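Local atomic coordinates of uncharacterized conserved protein (Vibrio parahaemolyticus, PDB entry 3MUQ), a protein that is of unknown function but belongs to the periplasmic binding protein superfamily and so probably captures a small ligand between two lobes. Residues 103-108 with 136-141; 27-30 with 34-37; 45-50 with 67-72. One frame throughout, in Å; residues are numbered along the deposited sequence. Where two conformers were deposited one is given.

Contact 1: 103-108 with 136-141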
loop_
_atom_site.group_PDB
_atom_site.type_symbol
_atom_site.label_atom_id
_atom_site.label_comp_id
_atom_site.label_asym_id
_atom_site.label_seq_id
_atom_site.Cartn_x
_atom_site.Cartn_y
_atom_site.Cartn_z
ATOM N N SER A 103 -10.121 15.149 -21.663
ATOM C CA SER A 103 -10.484 14.759 -20.309
ATOM C C SER A 103 -11.276 13.465 -20.332
ATOM O O SER A 103 -11.776 13.058 -21.377
ATOM C CB SER A 103 -11.298 15.853 -19.627
ATOM O OG SER A 103 -12.605 15.928 -20.165
ATOM N N VAL A 104 -11.385 12.814 -19.179
ATOM C CA VAL A 104 -12.162 11.595 -19.095
ATOM C C VAL A 104 -13.650 11.953 -19.168
ATOM O O VAL A 104 -14.481 11.141 -19.594
ATOM C CB VAL A 104 -11.835 10.783 -17.814
ATOM C CG1 VAL A 104 -12.186 11.567 -16.568
ATOM C CG2 VAL A 104 -12.559 9.450 -17.828
ATOM N N LEU A 105 -13.996 13.178 -18.776
ATOM C CA LEU A 105 -15.392 13.593 -18.889
ATOM C C LEU A 105 -15.799 13.733 -20.368
ATOM O O LEU A 105 -16.903 13.351 -20.744
ATOM C CB LEU A 105 -15.671 14.868 -18.089
ATOM C CG LEU A 105 -15.390 14.822 -16.582
ATOM C CD1 LEU A 105 -15.948 16.072 -15.939
ATOM C CD2 LEU A 105 -15.988 13.590 -15.911
ATOM N N ASP A 106 -14.901 14.249 -21.207
ATOM C CA ASP A 106 -15.123 14.228 -22.652
ATOM C C ASP A 106 -15.302 12.796 -23.165
ATOM O O ASP A 106 -16.167 12.518 -24.010
ATOM C CB ASP A 106 -13.964 14.897 -23.399
ATOM C CG ASP A 106 -13.918 16.397 -23.176
ATOM O OD1 ASP A 106 -14.953 16.964 -22.750
ATOM O OD2 ASP A 106 -12.850 17.006 -23.420
ATOM N N VAL A 107 -14.482 11.888 -22.655
ATOM C CA VAL A 107 -14.578 10.493 -23.054
ATOM C C VAL A 107 -15.961 9.913 -22.719
ATOM O O VAL A 107 -16.616 9.313 -23.576
ATOM C CB VAL A 107 -13.446 9.621 -22.443
ATOM C CG1 VAL A 107 -13.703 8.165 -22.735
ATOM C CG2 VAL A 107 -12.067 10.046 -22.999
ATOM N N PHE A 108 -16.419 10.102 -21.488
ATOM C CA PHE A 108 -17.744 9.602 -21.105
ATOM C C PHE A 108 -18.858 10.203 -21.967
ATOM O O PHE A 108 -19.700 9.480 -22.499
ATOM C CB PHE A 108 -18.007 9.822 -19.610
ATOM C CG PHE A 108 -17.431 8.741 -18.729
ATOM C CD1 PHE A 108 -16.124 8.314 -18.901
ATOM C CD2 PHE A 108 -18.197 8.150 -17.731
ATOM C CE1 PHE A 108 -15.589 7.312 -18.091
ATOM C CE2 PHE A 108 -17.672 7.159 -16.912
ATOM C CZ PHE A 108 -16.375 6.735 -17.093
ATOM N N ALA A 136 -22.066 11.384 -13.136
ATOM C CA ALA A 136 -22.703 12.501 -12.432
ATOM C C ALA A 136 -22.048 13.831 -12.815
ATOM O O ALA A 136 -22.737 14.814 -13.066
ATOM C CB ALA A 136 -22.675 12.294 -10.923
ATOM N N GLN A 137 -20.722 13.851 -12.888
ATOM C CA GLN A 137 -20.012 15.065 -13.288
ATOM C C GLN A 137 -20.299 15.491 -14.723
ATOM O O GLN A 137 -20.279 16.679 -15.027
ATOM C CB GLN A 137 -18.512 14.904 -13.102
ATOM C CG GLN A 137 -18.085 14.864 -11.648
ATOM C CD GLN A 137 -16.639 14.461 -11.495
ATOM O OE1 GLN A 137 -15.739 15.132 -12.004
ATOM N NE2 GLN A 137 -16.403 13.347 -10.799
ATOM N N THR A 138 -20.543 14.530 -15.611
ATOM C CA THR A 138 -20.845 14.862 -17.003
ATOM C C THR A 138 -22.275 15.345 -17.126
ATOM O O THR A 138 -22.662 15.894 -18.154
ATOM C CB THR A 138 -20.644 13.669 -17.962
ATOM O OG1 THR A 138 -21.597 12.632 -17.668
ATOM C CG2 THR A 138 -19.214 13.133 -17.866
ATOM N N LYS A 139 -23.043 15.142 -16.060
ATOM C CA LYS A 139 -24.458 15.485 -16.022
ATOM C C LYS A 139 -25.269 14.593 -16.946
ATOM O O LYS A 139 -26.443 14.861 -17.202
ATOM C CB LYS A 139 -24.698 16.960 -16.370
ATOM C CG LYS A 139 -24.532 17.936 -15.208
ATOM C CD LYS A 139 -23.070 18.285 -14.969
ATOM C CE LYS A 139 -22.912 19.253 -13.802
ATOM N NZ LYS A 139 -21.558 19.159 -13.175
ATOM N N ILE A 140 -24.644 13.537 -17.452
ATOM C CA ILE A 140 -25.371 12.530 -18.213
ATOM C C ILE A 140 -25.821 11.421 -17.279
ATOM O O ILE A 140 -25.090 11.029 -16.372
ATOM C CB ILE A 140 -24.508 11.898 -19.329
ATOM C CG1 ILE A 140 -24.300 12.883 -20.477
ATOM C CG2 ILE A 140 -25.166 10.637 -19.867
ATOM C CD1 ILE A 140 -22.868 13.342 -20.633
ATOM N N GLU A 141 -27.028 10.919 -17.498
ATOM C CA GLU A 141 -27.468 9.713 -16.829
ATOM C C GLU A 141 -27.160 8.562 -17.768
ATOM O O GLU A 141 -27.475 8.633 -18.956
ATOM C CB GLU A 141 -28.957 9.774 -16.541
ATOM C CG GLU A 141 -29.453 8.629 -15.699
ATOM C CD GLU A 141 -30.588 9.045 -14.790
ATOM O OE1 GLU A 141 -30.667 10.247 -14.448
ATOM O OE2 GLU A 141 -31.393 8.168 -14.412
#
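With its CG anti to the carbonyl carbon (chi1 -59°), Leu-105 reaches from the first turn of helix 104-113 to the last turn of helix 126-138. Thr-138 answers with its methyl: at chi1 66° OG1 sits between the backbone N and the carbonyl carbon, which turns CG2 toward the neighbouring helix. That methyl lies 3.8 Å from Leu-105 CD2 and 3.7 Å from Leu-105 O, and Phe-108 CB closes on Thr-138 CG2 at 3.9 Å. Gln-137 crosses Leu-105 at about a right angle, its CB lying 4.0 Å from both Leu-105 CD1 and Leu-105 CD2. The start of one helix packs on the end of another, and a capping motif marks each of these two ends. Ser-103 is the N-cap, its OG accepting from Asp-106 N at 3.0 Å in a nearly straight bond (166° at the hydrogen); Lys-139, with positive phi, ends helix 126-138 in a Schellman motif. No hydrogen bond crosses between the segments, whose side chains touch mainly through carbon atoms. Thr-138 OG1 bonds back to Trp-135 O within its own helix, while the ring of Phe-108 meets that of Trp-135.

Contact 2: 27-30 with 34-37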
loop_
_atom_site.group_PDB
_atom_site.type_symbol
_atom_site.label_atom_id
_atom_site.label_comp_id
_atom_site.label_asym_id
_atom_site.label_seq_id
_atom_site.Cartn_x
_atom_site.Cartn_y
_atom_site.Cartn_z
ATOM N N GLN A 27 -14.166 -3.936 11.057
ATOM C CA GLN A 27 -13.045 -4.770 11.484
ATOM C C GLN A 27 -12.122 -4.018 12.443
ATOM O O GLN A 27 -11.654 -4.571 13.446
ATOM C CB GLN A 27 -12.247 -5.292 10.283
ATOM C CG GLN A 27 -11.253 -6.407 10.660
ATOM C CD GLN A 27 -11.952 -7.623 11.256
ATOM O OE1 GLN A 27 -12.912 -8.140 10.684
ATOM N NE2 GLN A 27 -11.484 -8.075 12.417
ATOM N N PHE A 28 -11.862 -2.750 12.145
ATOM C CA PHE A 28 -10.974 -1.973 13.005
ATOM C C PHE A 28 -11.539 -1.846 14.410
ATOM O O PHE A 28 -10.793 -1.947 15.382
ATOM C CB PHE A 28 -10.642 -0.605 12.394
ATOM C CG PHE A 28 -9.860 0.292 13.302
ATOM C CD1 PHE A 28 -8.530 0.023 13.587
ATOM C CD2 PHE A 28 -10.455 1.409 13.879
ATOM C CE1 PHE A 28 -7.792 0.853 14.432
ATOM C CE2 PHE A 28 -9.714 2.249 14.721
ATOM C CZ PHE A 28 -8.385 1.959 15.003
ATOM N N GLU A 29 -12.849 -1.627 14.528
ATOM C CA GLU A 29 -13.459 -1.522 15.856
ATOM C C GLU A 29 -13.395 -2.858 16.566
ATOM O O GLU A 29 -13.082 -2.926 17.754
ATOM C CB GLU A 29 -14.922 -1.051 15.806
ATOM C CG GLU A 29 -15.529 -0.876 17.211
ATOM C CD GLU A 29 -17.023 -0.572 17.210
ATOM O OE1 GLU A 29 -17.567 -0.193 16.153
ATOM O OE2 GLU A 29 -17.658 -0.716 18.273
ATOM N N LYS A 30 -13.710 -3.918 15.832
ATOM C CA LYS A 30 -13.639 -5.262 16.377
ATOM C C LYS A 30 -12.231 -5.509 16.898
ATOM O O LYS A 30 -12.046 -6.042 17.988
ATOM C CB LYS A 30 -13.981 -6.281 15.285
ATOM C CG LYS A 30 -13.806 -7.745 15.677
ATOM C CD LYS A 30 -15.000 -8.258 16.469
ATOM C CE LYS A 30 -14.798 -9.694 16.942
ATOM N NZ LYS A 30 -15.904 -10.138 17.848
ATOM N N TYR A 34 -11.626 0.873 19.239
ATOM C CA TYR A 34 -11.807 2.290 18.935
ATOM C C TYR A 34 -13.021 2.481 18.044
ATOM O O TYR A 34 -13.285 1.662 17.158
ATOM C CB TYR A 34 -10.581 2.888 18.245
ATOM C CG TYR A 34 -9.373 3.100 19.134
ATOM C CD1 TYR A 34 -9.350 4.097 20.111
ATOM C CD2 TYR A 34 -8.252 2.314 18.977
ATOM C CE1 TYR A 34 -8.229 4.280 20.908
ATOM C CE2 TYR A 34 -7.148 2.487 19.758
ATOM C CZ TYR A 34 -7.130 3.463 20.716
ATOM O OH TYR A 34 -5.984 3.598 21.467
ATOM N N LYS A 35 -13.747 3.571 18.271
ATOM C CA LYS A 35 -14.864 3.940 17.405
ATOM C C LYS A 35 -14.513 5.156 16.555
ATOM O O LYS A 35 -14.187 6.214 17.080
ATOM C CB LYS A 35 -16.103 4.245 18.244
ATOM C CG LYS A 35 -16.651 3.050 19.009
ATOM C CD LYS A 35 -17.790 3.474 19.926
ATOM C CE LYS A 35 -18.540 2.274 20.464
ATOM N NZ LYS A 35 -19.136 1.499 19.339
ATOM N N VAL A 36 -14.583 5.011 15.240
ATOM C CA VAL A 36 -14.246 6.112 14.336
ATOM C C VAL A 36 -15.490 6.878 13.875
ATOM O O VAL A 36 -16.390 6.291 13.283
ATOM C CB VAL A 36 -13.449 5.589 13.107
ATOM C CG1 VAL A 36 -13.155 6.706 12.105
ATOM C CG2 VAL A 36 -12.160 4.927 13.561
ATOM N N ASP A 37 -15.552 8.178 14.168
ATOM C CA ASP A 37 -16.590 9.048 13.587
ATOM C C ASP A 37 -16.037 9.680 12.316
ATOM O O ASP A 37 -14.959 10.270 12.329
ATOM C CB ASP A 37 -17.007 10.183 14.537
ATOM C CG ASP A 37 -17.714 9.684 15.800
ATOM O OD1 ASP A 37 -18.268 8.562 15.796
ATOM O OD2 ASP A 37 -17.720 10.435 16.798
HETATM O O HOH W 1 -19.406 2.289 16.122
#
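The ring of Phe-28 obliquely meets the start of strand 35-41 and Tyr-34 just before it: Phe-28 CE2 lies 3.7 Å from Tyr-34 CB and 3.8 Å from Val-36 CG2. Its CZ also approaches the Tyr-34 ring obliquely, 4.0 Å from Tyr-34 CD2. Beyond these segments the Phe-28 ring makes an edge-to-face contact with Trp-222 and meets Phe-219, so helix 213-224 also packs against it. A chi1 of 174° sends the Phe-28 ring away from its own N, over to the alternate residues Tyr-34 and Val-36.

On the neighbouring, more exposed flank, Glu-29 runs out fully extended beside the turn. Its CG passes 3.4 Å from Tyr-34 O, and its CA makes a CA-H...O contact with the same carbonyl. In the conformer described here, one of two deposited for Glu-29, the carboxylate forms a salt bridge with Lys-35, whose chain bends at its last torsion (chi4 -61°) to bring NZ within 2.9 Å of Glu-29 OE2. The ammonium comes from above the carboxylate plane, 47° out of it. In this same conformer a water donates to Glu-29 OE1 and weakly accepts from Lys-35 NZ, bridging the two charged groups.

Thr-32 OG1 ties the turn together, bonding to Phe-28 O and Tyr-34 N. Strand 35-41 pairs in parallel with strand 6-12, and the chain between them passes through helices 13-18 and 20-32; this is a beta-alpha-beta crossover, a unit that recurs in the alpha/beta lobes of periplasmic binding proteins.

Contact 3: 45-50 with 67-72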
loop_
_atom_site.group_PDB
_atom_site.type_symbol
_atom_site.label_atom_id
_atom_site.label_comp_id
_atom_site.label_asym_id
_atom_site.label_seq_id
_atom_site.Cartn_x
_atom_site.Cartn_y
_atom_site.Cartn_z
ATOM N N LYS A 45 -11.774 21.747 3.221
ATOM C CA LYS A 45 -12.466 21.797 4.511
ATOM C C LYS A 45 -11.977 20.676 5.437
ATOM O O LYS A 45 -11.687 20.907 6.615
ATOM C CB LYS A 45 -13.985 21.728 4.315
ATOM C CG LYS A 45 -14.783 21.520 5.596
ATOM C CD LYS A 45 -14.611 22.651 6.605
ATOM C CE LYS A 45 -15.784 23.623 6.569
ATOM N NZ LYS A 45 -15.535 24.828 5.737
ATOM N N ALA A 46 -11.880 19.463 4.900
ATOM C CA ALA A 46 -11.300 18.363 5.655
ATOM C C ALA A 46 -9.937 18.775 6.233
ATOM O O ALA A 46 -9.689 18.616 7.428
ATOM C CB ALA A 46 -11.147 17.121 4.763
ATOM N N LEU A 47 -9.051 19.305 5.396
ATOM C CA LEU A 47 -7.715 19.697 5.876
ATOM C C LEU A 47 -7.780 20.864 6.873
ATOM O O LEU A 47 -7.036 20.916 7.866
ATOM C CB LEU A 47 -6.786 20.019 4.696
ATOM C CG LEU A 47 -6.422 18.810 3.795
ATOM C CD1 LEU A 47 -5.559 19.227 2.635
ATOM C CD2 LEU A 47 -5.722 17.718 4.587
ATOM N N LYS A 48 -8.676 21.802 6.607
ATOM C CA LYS A 48 -8.893 22.923 7.527
ATOM C C LYS A 48 -9.337 22.438 8.910
ATOM O O LYS A 48 -8.936 22.989 9.943
ATOM C CB LYS A 48 -9.940 23.886 6.957
ATOM C CG LYS A 48 -10.140 25.171 7.763
ATOM C CD LYS A 48 -8.962 26.126 7.640
ATOM C CE LYS A 48 -8.911 27.040 8.854
ATOM N NZ LYS A 48 -8.199 28.336 8.633
HETATM N N MSE A 49 -10.194 21.430 8.939
HETATM C CA MSE A 49 -10.617 20.901 10.219
HETATM C C MSE A 49 -9.414 20.293 10.967
HETATM O O MSE A 49 -9.327 20.375 12.199
HETATM C CB MSE A 49 -11.726 19.868 10.002
HETATM C CG MSE A 49 -13.095 20.490 9.623
HETATM SE SE MSE A 49 -14.505 19.120 9.598
HETATM C CE MSE A 49 -14.001 18.153 7.984
ATOM N N GLY A 50 -8.494 19.674 10.220
ATOM C CA GLY A 50 -7.266 19.157 10.805
ATOM C C GLY A 50 -6.351 20.279 11.276
ATOM O O GLY A 50 -5.794 20.249 12.388
ATOM N N GLY A 67 0.836 18.156 0.935
ATOM C CA GLY A 67 2.233 18.536 1.094
ATOM C C GLY A 67 2.361 19.816 1.907
ATOM O O GLY A 67 3.179 19.916 2.812
ATOM N N THR A 68 1.530 20.797 1.578
ATOM C CA THR A 68 1.473 22.050 2.324
ATOM C C THR A 68 1.015 21.802 3.766
ATOM O O THR A 68 1.587 22.338 4.727
ATOM C CB THR A 68 0.485 23.004 1.646
ATOM O OG1 THR A 68 0.934 23.277 0.315
ATOM C CG2 THR A 68 0.367 24.305 2.416
ATOM N N PHE A 69 -0.020 20.977 3.908
ATOM C CA PHE A 69 -0.552 20.613 5.219
ATOM C C PHE A 69 0.569 20.125 6.142
ATOM O O PHE A 69 0.695 20.563 7.296
ATOM C CB PHE A 69 -1.624 19.543 5.039
ATOM C CG PHE A 69 -2.387 19.219 6.283
ATOM C CD1 PHE A 69 -3.321 20.123 6.802
ATOM C CD2 PHE A 69 -2.224 17.980 6.908
ATOM C CE1 PHE A 69 -4.062 19.801 7.945
ATOM C CE2 PHE A 69 -2.957 17.652 8.039
ATOM C CZ PHE A 69 -3.876 18.567 8.571
ATOM N N VAL A 70 1.408 19.243 5.621
ATOM C CA VAL A 70 2.511 18.675 6.408
ATOM C C VAL A 70 3.647 19.685 6.589
ATOM O O VAL A 70 4.248 19.790 7.665
ATOM C CB VAL A 70 3.073 17.403 5.700
ATOM C CG1 VAL A 70 4.345 16.924 6.360
ATOM C CG2 VAL A 70 2.021 16.321 5.672
ATOM N N GLU A 71 3.933 20.431 5.527
ATOM C CA GLU A 71 5.020 21.401 5.557
ATOM C C GLU A 71 4.771 22.469 6.627
ATOM O O GLU A 71 5.688 22.860 7.362
ATOM C CB GLU A 71 5.222 22.019 4.168
ATOM C CG GLU A 71 5.846 23.417 4.174
ATOM C CD GLU A 71 7.352 23.421 4.445
ATOM O OE1 GLU A 71 7.765 23.194 5.608
ATOM O OE2 GLU A 71 8.124 23.677 3.491
ATOM N N LYS A 72 3.525 22.918 6.743
ATOM C CA LYS A 72 3.194 23.952 7.722
ATOM C C LYS A 72 3.082 23.381 9.127
ATOM O O LYS A 72 2.850 24.123 10.090
ATOM C CB LYS A 72 1.900 24.672 7.341
ATOM C CG LYS A 72 1.953 25.381 5.996
ATOM C CD LYS A 72 0.898 26.463 5.928
ATOM C CE LYS A 72 0.704 26.998 4.522
ATOM N NZ LYS A 72 -0.612 27.728 4.398
#
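Leu-47 and Phe-69 meet in a CH-pi contact: Leu-47 CD2 stands 4.0 Å from the centroid of the Phe-69 ring and only 10° off the ring normal, so the methyl sits over the middle of one face. The torsions set this up from both helices, Leu-47 with CG beside its backbone N (chi1 -67°) and Phe-69 with CG swung away from its own N (chi1 -172°). Dispersion contacts extend it, Leu-47 CB lying 4.1 Å from Phe-69 CD1.

The ring also touches backbone. Phe-69 CE1 is 3.2 Å from Leu-47 O, and Phe-69 CZ lies 4.0 Å from Gly-50 C, which is at the ring edge, near its plane. With no side chain at Gly-50, the ring comes right up to the main chain of helix 43-51.

Behind the pair lies strand 57-60: Leu-47 touches Val-58 and Thr-60, and Phe-69 touches Val-58. Helices 43-51 and 63-71, which precede and follow that strand, are thereby joined over it in an alpha/beta layer.

No hydrogen bond or salt bridge spans the two segments; the contact rests on close fit, with apolar surface and one backbone carbonyl against a ring that bridges the helices.

Contacts 2 and 3 follow each other in the chain, strand 35-41 of contact 2 leading into helix 43-51 of contact 3. Their centres are 24 Å apart and their nearest atoms about 9 Å. The sheet that includes strands 6-12, 35-41 and 57-60 relates them: contact 2 sits at strand 35-41 and contact 3 on strand 57-60, the two strands flanking 6-12. Contact 1 stands well apart, its centre 36 Å from that of contact 2, on the opposite side of the chain's centre, and 30 Å from that of contact 3. This separation is consistent with a two-lobed binding protein, although no ligand site can be assigned from the three contacts.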